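Local coordinates for structure-specific endonuclease subunit SLX4 (PDB 6SEI), which probably acts as the regulatory subunit of the SLX1-SLX4 endonuclease, which resolves branched DNA structures during repair and recombination, this chain being its C-terminal Slx4 domain, at residues Q16-V27 against D78-K86. Numbering follows the deposited sequence.
Sequences QVSLFRYITQAV and DVKKWCESK
F20 and W82 interlock where segments 16-27 and 78-85, on helices 12-29 and 76-85 of the helical Slx4 domain, a member of the helix-turn-helix clan, cross at -80°. The F20 side chain is a knob in the hole formed by D78, K81, W82 and S85. W82 meets it twice: its CB lies over the phenyl face, 3.9 Å from the ring centroid, and the indole edge points at that face in a T-shaped stack with planes at 86°. A chi1 of -179° turns the W82 indole away from its own backbone N and alongside helix 12-29, where I23 CG2 sits over the five-membered ring in a CH-pi contact and K86 CG covers the other face of the indole. I23 goes on to L60 of helix 53-67, and V27 and W82 to M45 of helix 41-46. A phenylalanine in place of W82 would probably leave T24 OG1 without its indole donor and open a gap toward V27 and M45. Packing is looser toward Q16, a poorly ordered residue whose NE2 merely crosses the K81 chain at CD, 3.5 Å away. The contact also loosens at T24, where a water donates to OG1 and is weakly bonded to K86 NZ, an amine also held by the backbone of a partner protein chain. That same OG1 donates to F20 O (2.6 Å) while accepting from W82 NE1 at 2.9 Å, almost in the indole plane.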
loop_
_atom_site.group_PDB
_atom_site.type_symbol
_atom_site.label_atom_id
_atom_site.label_comp_id
_atom_site.label_asym_id
_atom_site.label_seq_id
_atom_site.Cartn_x
_atom_site.Cartn_y
_atom_site.Cartn_z
ATOM N N GLN B 16 -24.468 -29.064 -13.008
ATOM C CA GLN B 16 -23.079 -29.372 -13.325
ATOM C C GLN B 16 -22.377 -30.030 -12.145
ATOM O O GLN B 16 -21.411 -30.778 -12.336
ATOM C CB GLN B 16 -22.343 -28.101 -13.747
ATOM C CG GLN B 16 -21.023 -28.352 -14.451
ATOM C CD GLN B 16 -19.954 -27.357 -14.054
ATOM O OE1 GLN B 16 -19.557 -27.287 -12.892
ATOM N NE2 GLN B 16 -19.476 -26.582 -15.021
ATOM N N VAL B 17 -22.844 -29.767 -10.923
ATOM C CA VAL B 17 -22.313 -30.467 -9.759
ATOM C C VAL B 17 -22.832 -31.900 -9.721
ATOM O O VAL B 17 -22.086 -32.836 -9.410
ATOM C CB VAL B 17 -22.664 -29.699 -8.471
ATOM C CG1 VAL B 17 -22.483 -30.589 -7.250
ATOM C CG2 VAL B 17 -21.808 -28.451 -8.350
ATOM N N SER B 18 -24.112 -32.094 -10.047
ATOM C CA SER B 18 -24.676 -33.441 -10.052
ATOM C C SER B 18 -24.125 -34.268 -11.207
ATOM O O SER B 18 -23.918 -35.479 -11.067
ATOM C CB SER B 18 -26.201 -33.371 -10.119
ATOM O OG SER B 18 -26.778 -34.636 -9.841
ATOM N N LEU B 19 -23.887 -33.636 -12.359
ATOM C CA LEU B 19 -23.263 -34.348 -13.469
ATOM C C LEU B 19 -21.870 -34.833 -13.092
ATOM O O LEU B 19 -21.481 -35.959 -13.427
ATOM C CB LEU B 19 -23.194 -33.452 -14.704
ATOM C CG LEU B 19 -22.424 -34.052 -15.883
ATOM C CD1 LEU B 19 -23.224 -35.165 -16.531
ATOM C CD2 LEU B 19 -22.053 -32.988 -16.904
ATOM N N PHE B 20 -21.107 -33.997 -12.388
ATOM C CA PHE B 20 -19.749 -34.370 -12.012
ATOM C C PHE B 20 -19.742 -35.491 -10.979
ATOM O O PHE B 20 -18.776 -36.257 -10.908
ATOM C CB PHE B 20 -18.997 -33.145 -11.485
ATOM C CG PHE B 20 -18.568 -32.179 -12.563
ATOM C CD1 PHE B 20 -19.039 -32.302 -13.863
ATOM C CD2 PHE B 20 -17.691 -31.147 -12.274
ATOM C CE1 PHE B 20 -18.645 -31.413 -14.849
ATOM C CE2 PHE B 20 -17.293 -30.256 -13.256
ATOM C CZ PHE B 20 -17.771 -30.391 -14.546
ATOM N N ARG B 21 -20.803 -35.602 -10.175
ATOM C CA ARG B 21 -20.902 -36.713 -9.233
ATOM C C ARG B 21 -21.125 -38.031 -9.963
ATOM O O ARG B 21 -20.623 -39.076 -9.534
ATOM C CB ARG B 21 -22.029 -36.461 -8.231
ATOM C CG ARG B 21 -21.644 -35.563 -7.068
ATOM C CD ARG B 21 -22.657 -35.665 -5.934
ATOM N NE ARG B 21 -23.529 -34.495 -5.861
ATOM C CZ ARG B 21 -23.440 -33.550 -4.928
ATOM N NH1 ARG B 21 -24.277 -32.519 -4.938
ATOM N NH2 ARG B 21 -22.511 -33.636 -3.984
ATOM N N TYR B 22 -21.875 -37.997 -11.071
ATOM C CA TYR B 22 -22.067 -39.198 -11.877
ATOM C C TYR B 22 -20.774 -39.612 -12.569
ATOM O O TYR B 22 -20.489 -40.808 -12.694
ATOM C CB TYR B 22 -23.168 -38.971 -12.911
ATOM C CG TYR B 22 -24.573 -39.120 -12.375
ATOM C CD1 TYR B 22 -25.017 -40.330 -11.859
ATOM C CD2 TYR B 22 -25.458 -38.052 -12.395
ATOM C CE1 TYR B 22 -26.304 -40.468 -11.371
ATOM C CE2 TYR B 22 -26.746 -38.180 -11.910
ATOM C CZ TYR B 22 -27.164 -39.388 -11.400
ATOM O OH TYR B 22 -28.447 -39.512 -10.918
ATOM N N ILE B 23 -19.987 -38.641 -13.040
ATOM C CA ILE B 23 -18.710 -38.970 -13.664
ATOM C C ILE B 23 -17.746 -39.538 -12.633
ATOM O O ILE B 23 -17.058 -40.536 -12.885
ATOM C CB ILE B 23 -18.114 -37.736 -14.365
ATOM C CG1 ILE B 23 -19.084 -37.177 -15.404
ATOM C CG2 ILE B 23 -16.786 -38.085 -15.020
ATOM C CD1 ILE B 23 -18.662 -35.838 -15.948
ATOM N N THR B 24 -17.674 -38.910 -11.458
ATOM C CA THR B 24 -16.804 -39.406 -10.398
ATOM C C THR B 24 -17.141 -40.849 -10.051
ATOM O O THR B 24 -16.268 -41.724 -10.073
ATOM C CB THR B 24 -16.921 -38.510 -9.164
ATOM O OG1 THR B 24 -16.690 -37.148 -9.546
ATOM C CG2 THR B 24 -15.904 -38.915 -8.103
ATOM N N GLN B 25 -18.414 -41.122 -9.755
ATOM C CA GLN B 25 -18.808 -42.477 -9.386
ATOM C C GLN B 25 -18.529 -43.461 -10.514
ATOM O O GLN B 25 -18.108 -44.596 -10.265
ATOM C CB GLN B 25 -20.283 -42.507 -8.995
ATOM C CG GLN B 25 -20.606 -43.510 -7.901
ATOM C CD GLN B 25 -20.316 -42.972 -6.503
ATOM O OE1 GLN B 25 -19.171 -42.653 -6.165
ATOM N NE2 GLN B 25 -21.359 -42.868 -5.684
ATOM N N ALA B 26 -18.737 -43.041 -11.764
ATOM C CA ALA B 26 -18.458 -43.921 -12.894
ATOM C C ALA B 26 -16.985 -44.317 -12.930
ATOM O O ALA B 26 -16.650 -45.502 -13.048
ATOM C CB ALA B 26 -18.872 -43.244 -14.203
ATOM N N VAL B 27 -16.092 -43.330 -12.821
ATOM C CA VAL B 27 -14.657 -43.604 -12.819
ATOM C C VAL B 27 -14.273 -44.433 -11.597
ATOM O O VAL B 27 -13.577 -45.447 -11.704
ATOM C CB VAL B 27 -13.864 -42.284 -12.869
ATOM C CG1 VAL B 27 -12.370 -42.549 -12.800
ATOM C CG2 VAL B 27 -14.217 -41.488 -14.115
ATOM N N ASP B 78 -17.276 -30.985 -21.053
ATOM C CA ASP B 78 -17.757 -31.254 -19.703
ATOM C C ASP B 78 -16.802 -32.182 -18.963
ATOM O O ASP B 78 -16.525 -31.985 -17.775
ATOM C CB ASP B 78 -19.161 -31.854 -19.758
ATOM C CG ASP B 78 -20.231 -30.810 -20.022
ATOM O OD1 ASP B 78 -20.066 -29.655 -19.568
ATOM O OD2 ASP B 78 -21.235 -31.147 -20.685
ATOM N N VAL B 79 -16.287 -33.202 -19.656
ATOM C CA VAL B 79 -15.265 -34.068 -19.078
ATOM C C VAL B 79 -13.985 -33.284 -18.821
ATOM O O VAL B 79 -13.255 -33.567 -17.864
ATOM C CB VAL B 79 -15.024 -35.281 -20.002
ATOM C CG1 VAL B 79 -13.901 -36.156 -19.481
ATOM C CG2 VAL B 79 -16.299 -36.087 -20.146
ATOM N N LYS B 80 -13.697 -32.281 -19.653
ATOM C CA LYS B 80 -12.527 -31.440 -19.417
ATOM C C LYS B 80 -12.721 -30.567 -18.183
ATOM O O LYS B 80 -11.819 -30.449 -17.346
ATOM C CB LYS B 80 -12.233 -30.576 -20.645
ATOM C CG LYS B 80 -10.950 -29.772 -20.515
ATOM C CD LYS B 80 -10.827 -28.696 -21.579
ATOM C CE LYS B 80 -9.751 -27.686 -21.196
ATOM N NZ LYS B 80 -9.922 -26.379 -21.885
ATOM N N LYS B 81 -13.895 -29.937 -18.060
ATOM C CA LYS B 81 -14.220 -29.196 -16.845
ATOM C C LYS B 81 -14.047 -30.068 -15.607
ATOM O O LYS B 81 -13.468 -29.635 -14.605
ATOM C CB LYS B 81 -15.653 -28.669 -16.916
ATOM C CG LYS B 81 -15.853 -27.450 -17.798
ATOM C CD LYS B 81 -17.297 -26.965 -17.701
ATOM C CE LYS B 81 -17.485 -25.615 -18.378
ATOM N NZ LYS B 81 -18.857 -25.068 -18.164
ATOM N N TRP B 82 -14.542 -31.308 -15.669
ATOM C CA TRP B 82 -14.472 -32.207 -14.519
ATOM C C TRP B 82 -13.028 -32.476 -14.120
ATOM O O TRP B 82 -12.678 -32.410 -12.937
ATOM C CB TRP B 82 -15.193 -33.520 -14.833
ATOM C CG TRP B 82 -15.191 -34.498 -13.689
ATOM C CD1 TRP B 82 -16.098 -34.569 -12.667
ATOM C CD2 TRP B 82 -14.234 -35.542 -13.448
ATOM N NE1 TRP B 82 -15.764 -35.590 -11.807
ATOM C CE2 TRP B 82 -14.625 -36.201 -12.263
ATOM C CE3 TRP B 82 -13.086 -35.980 -14.116
ATOM C CZ2 TRP B 82 -13.911 -37.274 -11.738
ATOM C CZ3 TRP B 82 -12.378 -37.045 -13.592
ATOM C CH2 TRP B 82 -12.794 -37.682 -12.416
ATOM N N CYS B 83 -12.173 -32.780 -15.099
ATOM C CA CYS B 83 -10.774 -33.070 -14.800
ATOM C C CYS B 83 -10.097 -31.878 -14.140
ATOM O O CYS B 83 -9.396 -32.024 -13.132
ATOM C CB CYS B 83 -10.030 -33.451 -16.079
ATOM S SG CYS B 83 -10.466 -35.059 -16.757
ATOM N N GLU B 84 -10.300 -30.683 -14.699
ATOM C CA GLU B 84 -9.669 -29.494 -14.141
ATOM C C GLU B 84 -10.174 -29.212 -12.735
ATOM O O GLU B 84 -9.410 -28.771 -11.870
ATOM C CB GLU B 84 -9.915 -28.302 -15.056
ATOM C CG GLU B 84 -9.406 -28.524 -16.459
ATOM C CD GLU B 84 -9.255 -27.235 -17.222
ATOM O OE1 GLU B 84 -10.026 -26.289 -16.941
ATOM O OE2 GLU B 84 -8.362 -27.164 -18.096
ATOM N N SER B 85 -11.459 -29.467 -12.482
ATOM C CA SER B 85 -11.969 -29.336 -11.125
ATOM C C SER B 85 -11.343 -30.350 -10.175
ATOM O O SER B 85 -11.303 -30.099 -8.966
ATOM C CB SER B 85 -13.497 -29.465 -11.120
ATOM O OG SER B 85 -13.913 -30.816 -11.171
ATOM N N LYS B 86 -10.825 -31.467 -10.692
ATOM C CA LYS B 86 -10.265 -32.538 -9.873
ATOM C C LYS B 86 -8.743 -32.532 -9.819
ATOM O O LYS B 86 -8.160 -33.464 -9.251
ATOM C CB LYS B 86 -10.730 -33.906 -10.389
ATOM C CG LYS B 86 -12.223 -34.140 -10.346
ATOM C CD LYS B 86 -12.757 -34.073 -8.936
ATOM C CE LYS B 86 -14.209 -34.492 -8.898
ATOM N NZ LYS B 86 -14.947 -33.777 -7.824
HETATM O O HOH W 1 -17.902 -35.473 -7.388
#